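Local coordinates for secreted protein (Streptomyces lividans TK24, PDB 5LXZ) that is a secreted copper metalloradical protein of the galactose oxidase-like AA5 family, probably acting as an oxidase, at residues I309-S312 against G313-G317; T354-L357 against P358-D362. The protein carries 1 engineered substitution. All blocks are in the same frame, centred on the assembly; numbering follows the deposited sequence.

Interaction 1 (I309-S312 against G313-G317); sequences IFYS and GANAG
Gly-313 CA sits over one face of the Tyr-311 ring, 3.7 Å from the centroid and 20° off the ring normal, a CH-pi contact. Its N also sits over the middle of this face, 3.5 Å above the plane. The backbone of the second segment thus runs across the tyrosine, while the phenol oxygen ends near the glycine carbonyl, Tyr-311 OH 3.4 Å from Gly-313 O, with Asn-315 ND2 farther off at 3.9 Å and not bonded to it. The first torsion of Tyr-311 sets this up: at chi1 171° CG is anti to the backbone N and beside the carbonyl carbon, which lays the ring along the path the chain takes next. Gly-313 turns that path with a positive phi, a conformation glycine adopts readily. Ser-312 folds over the same bend, its OG accepting the N-H of Ala-314 at 3.2 Å in a nearly straight bond (164°), which makes an ST turn. Ala-314 CB rests 3.5 Å from Ser-312 OG. Farther on, Asn-315 uses both ends of its amide on the backbone: ND2 gives a hydrogen bond of 2.9 Å back to Gly-313 O, which lies in the amide plane, and OD1 receives a weak one from Gly-317 N, an Asx turn. Second-shell partners fix the two hydroxyls. Tyr-311 OH bonds to Gly-324 O, Ser-312 OG meets Thr-354 OG1, and Phe-295 packs edge-to-face with the tyrosine. The backbone of Ser-312 and Ala-314 is held by Ala-300. At this bend the chain leaves 309-311, an inner strand of a four-stranded Kelch propeller blade, for the loop that leads back to strand 328-330 of the same blade.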
ATOM      1  N   ILE A 309     -12.217  11.807   3.494  1.00  6.36           N
ATOM      2  CA  ILE A 309     -11.339  10.677   3.303  1.00  6.58           C
ATOM      3  C   ILE A 309     -11.655   9.608   4.333  1.00  6.58           C
ATOM      4  O   ILE A 309     -11.691   9.895   5.544  1.00  6.96           O
ATOM      5  CB  ILE A 309      -9.878  11.116   3.431  1.00  7.15           C
ATOM      6  CG1 ILE A 309      -9.414  11.905   2.216  1.00  7.71           C
ATOM      7  CG2 ILE A 309      -8.916   9.915   3.643  1.00  7.08           C
ATOM      8  CD1 ILE A 309      -9.245  11.123   0.904  1.00  8.78           C
ATOM      9  N   PHE A 310     -11.877   8.378   3.859  1.00  6.15           N
ATOM     10  CA  PHE A 310     -12.030   7.272   4.732  1.00  6.20           C
ATOM     11  C   PHE A 310     -10.709   6.602   4.980  1.00  5.84           C
ATOM     12  O   PHE A 310     -10.031   6.223   4.035  1.00  6.03           O
ATOM     13  CB  PHE A 310     -13.011   6.254   4.153  1.00  6.55           C
ATOM     14  CG  PHE A 310     -13.262   5.071   5.059  1.00  7.62           C
ATOM     15  CD1 PHE A 310     -13.724   5.284   6.352  1.00  8.57           C
ATOM     16  CD2 PHE A 310     -12.978   3.804   4.668  1.00  8.41           C
ATOM     17  CE1 PHE A 310     -13.978   4.211   7.186  1.00  9.26           C
ATOM     18  CE2 PHE A 310     -13.232   2.715   5.518  1.00  8.92           C
ATOM     19  CZ  PHE A 310     -13.726   2.937   6.757  1.00  8.83           C
ATOM     20  N   TYR A 311     -10.358   6.512   6.261  1.00  5.44           N
ATOM     21  CA  TYR A 311      -9.183   5.729   6.706  1.00  5.48           C
ATOM     22  C   TYR A 311      -9.713   4.443   7.223  1.00  5.56           C
ATOM     23  O   TYR A 311     -10.415   4.418   8.239  1.00  5.60           O
ATOM     24  CB  TYR A 311      -8.437   6.494   7.772  1.00  5.41           C
ATOM     25  CG  TYR A 311      -7.337   5.718   8.465  1.00  5.34           C
ATOM     26  CD1 TYR A 311      -6.344   5.046   7.723  1.00  5.51           C
ATOM     27  CD2 TYR A 311      -7.240   5.678   9.835  1.00  5.38           C
ATOM     28  CE1 TYR A 311      -5.316   4.360   8.357  1.00  5.54           C
ATOM     29  CE2 TYR A 311      -6.188   5.059  10.453  1.00  5.66           C
ATOM     30  CZ  TYR A 311      -5.229   4.390   9.714  1.00  5.63           C
ATOM     31  OH  TYR A 311      -4.148   3.765  10.273  1.00  6.48           O
ATOM     32  N   SER A 312      -9.295   3.335   6.609  1.00  5.67           N
ATOM     33  CA  SER A 312      -9.845   2.039   6.970  1.00  6.00           C
ATOM     34  C   SER A 312      -9.158   1.482   8.220  1.00  6.23           C
ATOM     35  O   SER A 312      -9.658   0.506   8.763  1.00  6.97           O
ATOM     36  CB  SER A 312      -9.682   1.037   5.841  1.00  6.17           C
ATOM     37  OG  SER A 312      -8.321   0.636   5.727  1.00  5.83           O
ATOM     38  N   GLY A 313      -8.046   2.053   8.625  1.00  5.75           N
ATOM     39  CA  GLY A 313      -7.207   1.517   9.682  1.00  5.83           C
ATOM     40  C   GLY A 313      -6.053   0.664   9.181  1.00  5.64           C
ATOM     41  O   GLY A 313      -5.074   0.477   9.909  1.00  5.68           O
ATOM     42  N   ALA A 314      -6.124   0.174   7.949  1.00  5.63           N
ATOM     43  CA  ALA A 314      -5.044  -0.652   7.393  1.00  5.54           C
ATOM     44  C   ALA A 314      -3.835   0.215   7.137  1.00  5.48           C
ATOM     45  O   ALA A 314      -3.980   1.381   6.720  1.00  5.78           O
ATOM     46  CB  ALA A 314      -5.481  -1.329   6.099  1.00  5.38           C
ATOM     47  N   ASN A 315      -2.656  -0.310   7.423  1.00  5.64           N
ATOM     48  CA  ASN A 315      -1.426   0.481   7.328  1.00  5.60           C
ATOM     49  C   ASN A 315      -0.233  -0.448   7.373  1.00  5.98           C
ATOM     50  O   ASN A 315      -0.393  -1.602   7.680  1.00  6.23           O
ATOM     51  CB  ASN A 315      -1.323   1.477   8.507  1.00  5.95           C
ATOM     52  CG  ASN A 315      -1.108   0.796   9.845  1.00  6.53           C
ATOM     53  OD1 ASN A 315       0.013   0.615  10.265  1.00  6.17           O
ATOM     54  ND2 ASN A 315      -2.186   0.346  10.480  1.00  6.45           N
ATOM     55  N   ALA A 316       0.932   0.066   7.040  1.00  6.25           N
ATOM     56  CA  ALA A 316       2.171  -0.727   6.981  1.00  6.75           C
ATOM     57  C   ALA A 316       3.025  -0.574   8.229  1.00  7.99           C
ATOM     58  O   ALA A 316       4.133  -1.132   8.290  1.00  9.64           O
ATOM     59  CB  ALA A 316       2.969  -0.388   5.730  1.00  7.06           C
ATOM     60  N   GLY A 317       2.513   0.126   9.225  1.00  7.49           N
ATOM     61  CA  GLY A 317       3.155   0.259  10.521  1.00  7.66           C
ATOM     62  C   GLY A 317       3.987   1.509  10.700  1.00  7.75           C
ATOM     63  O   GLY A 317       3.894   2.462   9.924  1.00  7.79           O
TER

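Interaction 2 (T354-L357 against P358-D362); sequences TVLL and PPAQD
The backbone runs extended through Leu-356 and Leu-357, then reverses at Pro-358 and Pro-359, joined by a cis peptide bond, and tightens into a 3-10 turn at 360-362. This cis-proline turn joins two neighbouring antiparallel strands of a propeller blade, 353-356 and 364-368, with Leu-357 still paired by backbone hydrogen bonding to Lys-364. No hydrogen bond spans the two segments. Leu-357 O instead comes within 3.2 Å of Pro-359 O, two acceptors side by side, and the backbone of Ala-360 is hydrogen-bonded to that of Ser-556. The 3-10 turn is closed by Asp-362 N to Pro-359 O, 3.0 Å.

Apolar contacts carry the meeting of side chains. Leu-357 CB is pressed against Pro-358 CD at 3.5 Å, tighter than usual for two carbons, as the neighbouring ring is obliged to sit there by its bond to the leucine carbonyl. Pro-358 also rests on Ile-412 of the next sheet, and the far side of the turn meets strand 556-564, Pro-359 touching Ala-558 and Ala-360 touching Ile-557, so the bend is wedged between the propeller and that strand. Leu-356 bridges the bend from the strand side: its CG is anti to the backbone N (chi1 173°), and the reversal of the chain brings Ala-360 round to it, CD2 of Leu-356 lying 3.9 Å from Ala-360 CB.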
ATOM      1  N   THR A 354      -7.411  -3.416   1.977  1.00  5.94           N
ATOM      2  CA  THR A 354      -8.635  -2.649   2.003  1.00  6.21           C
ATOM      3  C   THR A 354      -9.134  -2.533   0.579  1.00  6.08           C
ATOM      4  O   THR A 354      -8.336  -2.199  -0.308  1.00  6.09           O
ATOM      5  CB  THR A 354      -8.412  -1.223   2.504  1.00  6.36           C
ATOM      6  OG1 THR A 354      -7.694  -1.242   3.744  1.00  6.92           O
ATOM      7  CG2 THR A 354      -9.725  -0.511   2.685  1.00  6.72           C
ATOM      8  N   VAL A 355     -10.430  -2.731   0.395  1.00  6.43           N
ATOM      9  CA  VAL A 355     -11.077  -2.584  -0.915  1.00  6.79           C
ATOM     10  C   VAL A 355     -12.345  -1.803  -0.761  1.00  7.11           C
ATOM     11  O   VAL A 355     -13.139  -2.086   0.154  1.00  6.69           O
ATOM     12  CB  VAL A 355     -11.408  -3.983  -1.520  1.00  7.94           C
ATOM     13  CG1 VAL A 355     -12.116  -3.860  -2.833  1.00  8.97           C
ATOM     14  CG2 VAL A 355     -10.135  -4.774  -1.749  1.00  8.37           C
ATOM     15  N   LEU A 356     -12.551  -0.862  -1.684  1.00  6.86           N
ATOM     16  CA  LEU A 356     -13.852  -0.224  -1.885  1.00  7.13           C
ATOM     17  C   LEU A 356     -14.647  -1.204  -2.740  1.00  7.14           C
ATOM     18  O   LEU A 356     -14.292  -1.425  -3.897  1.00  7.79           O
ATOM     19  CB  LEU A 356     -13.694   1.137  -2.529  1.00  7.29           C
ATOM     20  CG  LEU A 356     -14.968   1.849  -2.960  1.00  7.89           C
ATOM     21  CD1 LEU A 356     -16.021   1.897  -1.882  1.00  8.50           C
ATOM     22  CD2 LEU A 356     -14.594   3.242  -3.397  1.00  8.77           C
ATOM     23  N   LEU A 357     -15.599  -1.897  -2.135  1.00  7.38           N
ATOM     24  CA  LEU A 357     -16.297  -2.961  -2.829  1.00  7.50           C
ATOM     25  C   LEU A 357     -17.059  -2.469  -4.028  1.00  7.40           C
ATOM     26  O   LEU A 357     -17.523  -1.335  -4.053  1.00  7.63           O
ATOM     27  CB  LEU A 357     -17.263  -3.687  -1.902  1.00  7.74           C
ATOM     28  CG  LEU A 357     -16.622  -4.393  -0.719  1.00  8.25           C
ATOM     29  CD1 LEU A 357     -17.721  -4.875   0.229  1.00  8.65           C
ATOM     30  CD2 LEU A 357     -15.768  -5.562  -1.165  1.00  8.51           C
ATOM     31  N   PRO A 358     -17.200  -3.341  -5.039  1.00  8.06           N
ATOM     32  CA  PRO A 358     -17.975  -2.993  -6.212  1.00  9.08           C
ATOM     33  C   PRO A 358     -19.470  -3.122  -5.917  1.00  9.84           C
ATOM     34  O   PRO A 358     -19.847  -4.069  -5.216  1.00 11.31           O
ATOM     35  CB  PRO A 358     -17.498  -4.016  -7.248  1.00  9.47           C
ATOM     36  CG  PRO A 358     -17.042  -5.176  -6.497  1.00  9.83           C
ATOM     37  CD  PRO A 358     -16.568  -4.669  -5.157  1.00  8.54           C
ATOM     38  N   PRO A 359     -20.348  -2.222  -6.386  1.00 10.45           N
ATOM     39  CA  PRO A 359     -20.004  -0.976  -7.044  1.00 10.35           C
ATOM     40  C   PRO A 359     -19.651   0.105  -6.049  1.00  9.27           C
ATOM     41  O   PRO A 359     -20.223   0.173  -4.961  1.00  9.37           O
ATOM     42  CB  PRO A 359     -21.293  -0.614  -7.780  1.00 11.33           C
ATOM     43  CG  PRO A 359     -22.370  -1.138  -6.883  1.00 11.75           C
ATOM     44  CD  PRO A 359     -21.818  -2.394  -6.249  1.00 12.33           C
ATOM     45  N   ALA A 360     -18.749   0.997  -6.457  1.00  8.64           N
ATOM     46  CA  ALA A 360     -18.270   2.071  -5.614  1.00  8.35           C
ATOM     47  C   ALA A 360     -19.350   3.011  -5.127  1.00  8.27           C
ATOM     48  O   ALA A 360     -19.213   3.625  -4.085  1.00  8.64           O
ATOM     49  CB  ALA A 360     -17.192   2.855  -6.324  1.00  8.96           C
ATOM     50  N   GLN A 361     -20.446   3.093  -5.873  1.00  8.06           N
ATOM     51  CA  GLN A 361     -21.582   3.872  -5.413  1.00  8.70           C
ATOM     52  C   GLN A 361     -22.026   3.528  -3.990  1.00  9.57           C
ATOM     53  O   GLN A 361     -22.528   4.406  -3.284  1.00 10.34           O
ATOM     54  CB  GLN A 361     -22.787   3.662  -6.344  1.00  8.89           C
ATOM     55  CG  GLN A 361     -22.669   4.456  -7.624  1.00  9.23           C
ATOM     56  CD  GLN A 361     -22.036   3.709  -8.797  1.00  8.65           C
ATOM     57  OE1 GLN A 361     -21.268   2.747  -8.643  1.00  8.65           O
ATOM     58  NE2 GLN A 361     -22.414   4.131 -10.013  1.00  8.85           N
ATOM     59  N   ASP A 362     -21.906   2.256  -3.612  1.00 10.24           N
ATOM     60  CA  ASP A 362     -22.456   1.815  -2.322  1.00 10.95           C
ATOM     61  C   ASP A 362     -21.628   2.255  -1.127  1.00 10.52           C
ATOM     62  O   ASP A 362     -22.119   2.202  -0.003  1.00 10.16           O
ATOM     63  CB  ASP A 362     -22.641   0.313  -2.340  1.00 12.25           C
ATOM     64  CG  ASP A 362     -23.704  -0.143  -3.343  1.00 14.99           C
ATOM     65  OD1 ASP A 362     -24.436   0.682  -3.948  1.00 18.20           O
ATOM     66  OD2 ASP A 362     -23.766  -1.360  -3.547  1.00 21.73           O
TER

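In the fold
Interaction 1 and interaction 2 belong to successive four-stranded sheets of the propeller and follow one another along the chain, their centres 16 Å apart. They touch at one end: Ser-312 OG and Thr-354 OG1 lie 2.8 Å apart, a probable hydrogen bond, and Ala-314 CB packs 3.2 Å from Thr-354 OG1. Thr-354, at the start of 354-357, thereby ties the bend of one sheet to the first strand of the next. From here the two diverge. The loop 313-317 brings the Asn-315 side chain to about 12 Å from a bound copper ion, whereas 358-362 ends against strand 556-564, away from that loop.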